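Side-chain contacts in 4-alpha-glucanotransferase (Streptococcus agalactiae, PDB 6M6T), which is an amylomaltase, also called disproportionating enzyme, of the TIM-barrel clan, and binds glycans in two adjoining pockets: residues G23-E28 / Y193-Q198; E28-V33 / K203-D208; F35-D40 / N207-Q212. All blocks are in the same frame, centred on the assembly; numbering follows the deposited sequence.

Contact 1: residues G23-E28 / Y193-Q198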
# COMPACT_ATOMS: atom_id res chain seq x y z
N GLY A 23 7.50 0.91 12.30
CA GLY A 23 8.64 1.02 11.40
C GLY A 23 8.73 2.40 10.76
O GLY A 23 7.75 3.12 10.61
N THR A 24 9.94 2.75 10.37
CA THR A 24 10.28 4.10 9.95
C THR A 24 11.24 4.03 8.77
O THR A 24 11.92 3.02 8.56
CB THR A 24 10.99 4.87 11.09
OG1 THR A 24 12.40 4.53 11.10
CG2 THR A 24 10.41 4.55 12.47
N PHE A 25 11.41 5.15 8.07
CA PHE A 25 12.48 5.21 7.08
C PHE A 25 13.84 5.37 7.75
O PHE A 25 14.69 6.13 7.28
CB PHE A 25 12.23 6.36 6.11
CG PHE A 25 10.95 6.26 5.33
CD1 PHE A 25 10.46 5.03 4.91
CD2 PHE A 25 10.24 7.41 4.98
CE1 PHE A 25 9.29 4.96 4.18
CE2 PHE A 25 9.07 7.34 4.25
CZ PHE A 25 8.60 6.12 3.84
N GLY A 26 14.08 4.60 8.81
CA GLY A 26 15.22 4.81 9.67
C GLY A 26 16.24 3.72 9.53
O GLY A 26 16.32 3.06 8.49
N ARG A 27 17.01 3.49 10.59
CA ARG A 27 18.16 2.60 10.46
C ARG A 27 17.72 1.19 10.09
O ARG A 27 18.31 0.58 9.19
CB ARG A 27 18.99 2.61 11.74
CG ARG A 27 20.47 2.79 11.43
CD ARG A 27 21.38 2.57 12.62
NE ARG A 27 21.89 3.84 13.13
CZ ARG A 27 22.60 3.98 14.25
NH1 ARG A 27 22.90 2.92 14.98
NH2 ARG A 27 23.01 5.19 14.63
N GLU A 28 16.67 0.68 10.72
CA GLU A 28 16.29 -0.70 10.46
C GLU A 28 15.79 -0.90 9.03
O GLU A 28 15.87 -2.01 8.51
CB GLU A 28 15.25 -1.17 11.47
CG GLU A 28 15.86 -1.87 12.69
CD GLU A 28 16.15 -0.92 13.86
OE1 GLU A 28 16.28 -1.40 15.02
OE2 GLU A 28 16.25 0.31 13.63
N TYR A 193 7.76 17.43 3.31
CA TYR A 193 9.16 17.57 2.88
C TYR A 193 10.05 16.55 3.58
O TYR A 193 10.92 15.94 2.95
CB TYR A 193 9.65 18.99 3.16
CG TYR A 193 11.16 19.17 3.07
CD1 TYR A 193 11.80 19.33 1.84
CD2 TYR A 193 11.96 19.19 4.23
CE1 TYR A 193 13.18 19.49 1.76
CE2 TYR A 193 13.33 19.35 4.15
CZ TYR A 193 13.94 19.50 2.92
OH TYR A 193 15.30 19.66 2.84
N PHE A 194 9.82 16.35 4.88
CA PHE A 194 10.57 15.34 5.63
C PHE A 194 10.36 13.96 5.04
O PHE A 194 11.33 13.23 4.77
CB PHE A 194 10.11 15.33 7.09
CG PHE A 194 10.58 16.48 7.87
CD1 PHE A 194 11.81 17.05 7.59
CD2 PHE A 194 9.81 16.99 8.89
CE1 PHE A 194 12.26 18.12 8.31
CE2 PHE A 194 10.25 18.05 9.61
CZ PHE A 194 11.48 18.63 9.33
N PHE A 195 9.10 13.57 4.89
CA PHE A 195 8.76 12.31 4.27
C PHE A 195 9.57 12.09 3.01
O PHE A 195 10.28 11.09 2.88
CB PHE A 195 7.27 12.25 3.93
CG PHE A 195 6.79 10.88 3.63
CD1 PHE A 195 6.89 10.36 2.34
CD2 PHE A 195 6.26 10.08 4.64
CE1 PHE A 195 6.46 9.07 2.06
CE2 PHE A 195 5.82 8.79 4.37
CZ PHE A 195 5.91 8.28 3.08
N TYR A 196 9.45 13.01 2.06
CA TYR A 196 10.04 12.74 0.75
C TYR A 196 11.57 12.72 0.83
O TYR A 196 12.20 11.85 0.21
CB TYR A 196 9.54 13.75 -0.27
CG TYR A 196 8.25 13.29 -0.88
CD1 TYR A 196 7.11 13.16 -0.10
CD2 TYR A 196 8.18 12.93 -2.23
CE1 TYR A 196 5.91 12.73 -0.64
CE2 TYR A 196 6.98 12.49 -2.79
CZ TYR A 196 5.85 12.38 -1.98
OH TYR A 196 4.66 11.94 -2.49
N LYS A 197 12.18 13.63 1.60
CA LYS A 197 13.63 13.62 1.79
C LYS A 197 14.12 12.25 2.31
O LYS A 197 14.99 11.61 1.70
CB LYS A 197 14.02 14.75 2.74
CG LYS A 197 15.50 15.11 2.82
CD LYS A 197 15.95 15.21 4.29
CE LYS A 197 17.00 16.30 4.50
NZ LYS A 197 18.10 16.18 3.50
N GLN A 198 13.50 11.77 3.40
CA GLN A 198 13.89 10.49 3.99
C GLN A 198 13.59 9.32 3.06
O GLN A 198 14.43 8.43 2.86
CB GLN A 198 13.19 10.31 5.34
CG GLN A 198 13.44 11.51 6.24
CD GLN A 198 13.44 11.21 7.72
OE1 GLN A 198 12.81 10.26 8.18
NE2 GLN A 198 14.13 12.04 8.49

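Contact 2: residues E28-V33 / K203-D208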
# COMPACT_ATOMS: atom_id res chain seq x y z
N GLU A 28 16.67 0.68 10.72
CA GLU A 28 16.29 -0.70 10.46
C GLU A 28 15.79 -0.90 9.03
O GLU A 28 15.87 -2.01 8.51
CB GLU A 28 15.25 -1.17 11.47
CG GLU A 28 15.86 -1.87 12.69
CD GLU A 28 16.15 -0.92 13.86
OE1 GLU A 28 16.28 -1.40 15.02
OE2 GLU A 28 16.25 0.31 13.63
N ALA A 29 15.32 0.16 8.37
CA ALA A 29 15.02 0.06 6.94
C ALA A 29 16.28 -0.24 6.13
O ALA A 29 16.28 -1.09 5.23
CB ALA A 29 14.36 1.35 6.45
N TYR A 30 17.37 0.48 6.43
CA TYR A 30 18.66 0.23 5.77
C TYR A 30 19.20 -1.14 6.13
O TYR A 30 19.82 -1.81 5.29
CB TYR A 30 19.67 1.33 6.14
CG TYR A 30 19.25 2.73 5.75
CD1 TYR A 30 18.49 3.52 6.62
CD2 TYR A 30 19.61 3.27 4.52
CE1 TYR A 30 18.10 4.80 6.27
CE2 TYR A 30 19.21 4.55 4.16
CZ TYR A 30 18.46 5.31 5.03
OH TYR A 30 18.06 6.59 4.67
N ALA A 31 18.95 -1.60 7.36
CA ALA A 31 19.31 -2.97 7.72
C ALA A 31 18.51 -3.98 6.89
O ALA A 31 19.05 -5.01 6.47
CB ALA A 31 19.10 -3.20 9.22
N PHE A 32 17.23 -3.69 6.64
CA PHE A 32 16.41 -4.57 5.81
C PHE A 32 16.93 -4.62 4.38
O PHE A 32 16.96 -5.69 3.76
CB PHE A 32 14.96 -4.10 5.82
CG PHE A 32 14.02 -5.14 5.32
CD1 PHE A 32 13.63 -6.18 6.14
CD2 PHE A 32 13.53 -5.09 4.03
CE1 PHE A 32 12.79 -7.16 5.68
CE2 PHE A 32 12.67 -6.07 3.58
CZ PHE A 32 12.29 -7.10 4.41
N VAL A 33 17.35 -3.48 3.83
CA VAL A 33 18.01 -3.51 2.53
C VAL A 33 19.25 -4.39 2.59
O VAL A 33 19.46 -5.26 1.73
CB VAL A 33 18.36 -2.08 2.06
CG1 VAL A 33 18.72 -2.07 0.58
CG2 VAL A 33 17.22 -1.13 2.33
N LYS A 203 15.16 5.00 -0.88
CA LYS A 203 15.07 4.43 -2.22
C LYS A 203 16.42 4.51 -2.94
O LYS A 203 16.75 3.62 -3.72
CB LYS A 203 13.96 5.13 -3.02
CG LYS A 203 14.00 4.87 -4.53
CD LYS A 203 12.61 4.76 -5.13
CE LYS A 203 12.69 4.47 -6.62
NZ LYS A 203 12.94 5.70 -7.41
N GLU A 204 17.22 5.54 -2.67
CA GLU A 204 18.52 5.64 -3.31
C GLU A 204 19.50 4.60 -2.75
O GLU A 204 20.22 3.94 -3.51
CB GLU A 204 19.08 7.06 -3.16
CG GLU A 204 20.19 7.43 -4.15
CD GLU A 204 21.60 7.16 -3.61
OE1 GLU A 204 21.71 6.48 -2.57
OE2 GLU A 204 22.59 7.62 -4.24
N TYR A 205 19.54 4.43 -1.43
CA TYR A 205 20.32 3.34 -0.85
C TYR A 205 19.94 2.01 -1.49
O TYR A 205 20.79 1.28 -2.03
CB TYR A 205 20.09 3.31 0.66
CG TYR A 205 21.01 2.38 1.43
CD1 TYR A 205 22.35 2.69 1.61
CD2 TYR A 205 20.52 1.20 1.98
CE1 TYR A 205 23.19 1.83 2.31
CE2 TYR A 205 21.34 0.34 2.68
CZ TYR A 205 22.67 0.66 2.85
OH TYR A 205 23.50 -0.21 3.55
N ALA A 206 18.64 1.70 -1.48
CA ALA A 206 18.16 0.45 -2.03
C ALA A 206 18.60 0.28 -3.48
O ALA A 206 19.19 -0.75 -3.84
CB ALA A 206 16.64 0.39 -1.91
N ASN A 207 18.34 1.28 -4.32
CA ASN A 207 18.65 1.17 -5.74
C ASN A 207 20.14 0.93 -5.96
O ASN A 207 20.54 0.06 -6.75
CB ASN A 207 18.19 2.43 -6.49
CG ASN A 207 16.67 2.48 -6.72
OD1 ASN A 207 15.97 1.49 -6.51
ND2 ASN A 207 16.16 3.63 -7.15
N ASP A 208 20.99 1.67 -5.24
CA ASP A 208 22.42 1.51 -5.47
C ASP A 208 22.98 0.21 -4.90
O ASP A 208 24.13 -0.13 -5.22
CB ASP A 208 23.17 2.71 -4.92
CG ASP A 208 22.91 3.97 -5.73
OD1 ASP A 208 21.87 4.62 -5.49
OD2 ASP A 208 23.74 4.29 -6.62

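Contact 3: residues F35-D40 / N207-Q212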
# COMPACT_ATOMS: atom_id res chain seq x y z
N PHE A 35 19.87 -6.81 4.43
CA PHE A 35 19.47 -8.21 4.49
C PHE A 35 18.99 -8.71 3.14
O PHE A 35 19.15 -9.89 2.81
CB PHE A 35 18.40 -8.39 5.57
CG PHE A 35 17.34 -9.38 5.20
CD1 PHE A 35 17.58 -10.74 5.32
CD2 PHE A 35 16.11 -8.96 4.72
CE1 PHE A 35 16.61 -11.66 4.96
CE2 PHE A 35 15.12 -9.89 4.36
CZ PHE A 35 15.37 -11.23 4.47
N LEU A 36 18.38 -7.83 2.34
CA LEU A 36 17.93 -8.27 1.03
C LEU A 36 19.12 -8.55 0.12
O LEU A 36 19.10 -9.52 -0.66
CB LEU A 36 16.99 -7.24 0.40
CG LEU A 36 15.65 -7.08 1.13
CD1 LEU A 36 14.64 -6.16 0.40
CD2 LEU A 36 15.08 -8.45 1.38
N VAL A 37 20.17 -7.74 0.22
CA VAL A 37 21.38 -8.01 -0.57
C VAL A 37 22.19 -9.17 -0.01
O VAL A 37 22.98 -9.77 -0.75
CB VAL A 37 22.32 -6.80 -0.71
CG1 VAL A 37 21.54 -5.54 -1.06
CG2 VAL A 37 23.19 -6.62 0.54
N GLU A 38 22.05 -9.49 1.28
CA GLU A 38 22.68 -10.70 1.80
C GLU A 38 22.15 -11.93 1.09
O GLU A 38 22.92 -12.83 0.71
CB GLU A 38 22.42 -10.84 3.29
CG GLU A 38 23.22 -9.98 4.18
CD GLU A 38 22.93 -10.34 5.61
OE1 GLU A 38 22.27 -9.54 6.33
OE2 GLU A 38 23.32 -11.47 6.00
N THR A 39 20.83 -12.02 0.95
CA THR A 39 20.13 -13.19 0.45
C THR A 39 19.92 -13.16 -1.06
O THR A 39 19.21 -14.01 -1.60
CB THR A 39 18.79 -13.33 1.18
OG1 THR A 39 18.12 -12.06 1.18
CG2 THR A 39 19.03 -13.73 2.64
N ASP A 40 20.53 -12.19 -1.75
CA ASP A 40 20.49 -12.06 -3.20
C ASP A 40 19.06 -11.88 -3.71
O ASP A 40 18.68 -12.39 -4.78
CB ASP A 40 21.19 -13.24 -3.86
CG ASP A 40 22.47 -13.62 -3.14
OD1 ASP A 40 23.46 -12.84 -3.19
OD2 ASP A 40 22.47 -14.68 -2.46
N ASN A 207 18.34 1.28 -4.32
CA ASN A 207 18.65 1.17 -5.74
C ASN A 207 20.14 0.93 -5.96
O ASN A 207 20.54 0.06 -6.75
CB ASN A 207 18.19 2.43 -6.49
CG ASN A 207 16.67 2.48 -6.72
OD1 ASN A 207 15.97 1.49 -6.51
ND2 ASN A 207 16.16 3.63 -7.15
N ASP A 208 20.99 1.67 -5.24
CA ASP A 208 22.42 1.51 -5.47
C ASP A 208 22.98 0.21 -4.90
O ASP A 208 24.13 -0.13 -5.22
CB ASP A 208 23.17 2.71 -4.92
CG ASP A 208 22.91 3.97 -5.73
OD1 ASP A 208 21.87 4.62 -5.49
OD2 ASP A 208 23.74 4.29 -6.62
N LYS A 209 22.22 -0.52 -4.09
CA LYS A 209 22.60 -1.89 -3.78
C LYS A 209 21.95 -2.93 -4.70
O LYS A 209 21.94 -4.12 -4.35
CB LYS A 209 22.26 -2.22 -2.33
CG LYS A 209 22.93 -1.31 -1.34
CD LYS A 209 24.07 -2.00 -0.64
CE LYS A 209 24.19 -1.52 0.79
NZ LYS A 209 25.33 -0.54 1.00
N GLY A 210 21.38 -2.54 -5.84
CA GLY A 210 20.67 -3.50 -6.67
C GLY A 210 19.29 -3.91 -6.19
O GLY A 210 18.68 -4.79 -6.83
N ILE A 211 18.77 -3.30 -5.12
CA ILE A 211 17.44 -3.62 -4.59
C ILE A 211 16.41 -2.67 -5.19
O ILE A 211 16.56 -1.44 -5.10
CB ILE A 211 17.44 -3.53 -3.05
CG1 ILE A 211 18.21 -4.71 -2.48
CG2 ILE A 211 16.00 -3.52 -2.51
CD1 ILE A 211 17.84 -6.03 -3.17
N GLN A 212 15.34 -3.23 -5.76
CA GLN A 212 14.28 -2.46 -6.40
C GLN A 212 12.98 -2.54 -5.59
O GLN A 212 12.65 -3.59 -5.03
CB GLN A 212 14.04 -2.98 -7.81
CG GLN A 212 15.27 -3.00 -8.69
CD GLN A 212 15.06 -2.24 -9.98
OE1 GLN A 212 14.27 -2.66 -10.84
NE2 GLN A 212 15.73 -1.10 -10.11

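Contact 1: residues G23-E28 / Y193-Q198
Phe25 points the edge of its ring at a face of Phe195. The pair is a T-shaped (edge-to-face) stack, with centroids 5.0 Å apart and planes at 74°. CE2 and CZ of Phe25 do the touching. Phe25 CE2 lies 3.5 Å from Phe195 CZ and sits over the Phe195 ring, offset toward its rim. CZ of Phe25 meets the same part of that ring. Phe195 reaches this place because its CG is anti to the backbone N (chi1 -165°), which carries the ring off the helix toward Phe25.

Gln198, one helical turn after Phe195, makes the second touch. Its CB lies 4.1 Å from Phe25 CB, so the aliphatic start of the glutamine backs onto the root of the aromatic side chain. The amide end is used differently. Gln198 OE1 accepts a hydrogen bond from the backbone N of Asp73. The OD1 of Asp73 is in turn hydrogen-bonded to Thr24 OG1. Asp73 therefore links the two segments through a polar bridge beside the apolar contact.

Phe25 itself is the centre of an inverse gamma turn. Gly26 follows at the N-cap position of helix 27-38. The aromatic ring thus leaves the chain just before that helix starts. Trp199 meets the Phe25 ring as well, and Ile13 packs on it. All three touching residues are buried. The contact joins the entry to helix 27-38 with the middle of the long helix 182-208, and helix 74-78 packs against Gln198 through Leu76 and Leu77.

Contact 2: residues E28-V33 / K203-D208
The helical segments carrying Tyr30 and Val33 on one side and Tyr205 and Ala206 on the other run nearly parallel, their axes 10.0 Å apart at closest and 14° from each other in direction. Tyr205 is the main bridge. Its CG is anti to the backbone N (chi1 -171°), and its ring reaches toward helix 27-38 along one side of the interface.

Tyr30 approaches one face of that ring with an edge. Tyr30 CD2 lies 3.4 Å from Tyr205 CD2, and the planes stand at 71°. This is a T-shaped stack with centroids 5.1 Å apart. CE2 of Tyr30 goes further back along the partner and meets Tyr205 CB.

These are two of the outer helices of a beta/alpha barrel. Each leads into a barrel strand, helix 27-38 into strand 43-45 and helix 182-208 into strand 212-217, and the two strands are neighbours in the parallel sheet.

Val33, almost one turn after Tyr30, comes to the edge of the Tyr205 ring. Its CB is 3.9 Å from Tyr205 CE2. The CG1 branch of Val33 reaches past the ring to the backbone of the other helix, 3.7 Å from Ala206 CA. The methyl of Ala206 adds a looser touch. Leu202 packs against both Val33 and Tyr30. At the far end of the tyrosine, Tyr205 OH is hydrogen-bonded to Asp34 OD1, which ties the ring back to helix 27-38.

Contact 3: residues F35-D40 / N207-Q212
Ile211 packs against Leu36 and Val37 just after a Schellman motif has ended helix 182-208. Gly210 is the C-prime residue of that motif. At its positive phi of 76° a side chain would press on the carbonyl O of Lys209, which calls for glycine. The Schellman bonds run from Ile211 N to Ala206 O and from Gly210 N to Asn207 O. The turn brings the chain into strand 212-217 of the beta/alpha barrel.

The side chain of Ile211 can be followed outward from CB, which points toward helix 27-38. There it divides. The shorter branch, CG2, is anti to the backbone N and reaches Leu36 CD1 at 4.2 Å, the loosest of its touches. The longer branch starts at CG1, beside the backbone N. Ile211 CG1 is 3.7 Å from Val37 CG1, and it also lies near Leu36 CB. The tip, Ile211 CD1, ends against Leu36 CB at 3.9 Å. Leu36 and Ile211 cross at about a right angle, so the isoleucine lies across the leucine and not along it. Val33 packs on Ile211 too, and Trp44 of strand 43-45 packs on Leu36.

Val37 CG1 also touches Lys209, at 3.6 Å from Lys209 CB, and it lies close to the carbonyl O of that residue. The lysine then bends away toward Asp34, and its NZ makes a weak hydrogen bond with Tyr205 OH.

Helix 27-38 ends beside this packing. Phe35 O accepts two bonds from Thr39, one from its backbone N and one from its side chain. Thr39 OG1 donates to Phe35 O at 2.9 Å, with a C=O...donor angle of 145° and the donor tilted 15° from the carbonyl plane.

The three contacts run along helices 27-38 and 182-208, starting in the turn before the first and ending in the turn after the second. Their first segments come in the order 23-28, 28-33, 35-40, and their second segments in the same order. The shared order agrees with the nearly parallel run of the helices at contact 2. The centres of contacts 1 and 2 are about 11 Å apart, those of contacts 2 and 3 about 8 Å, and those of contacts 1 and 3 about 18 Å. Contacts 1 and 2 share Glu28; contacts 2 and 3 share Asn207 and Asp208. Together they join the first helix of the barrel to the helix before its third strand, although more than 160 residues separate the paired segments.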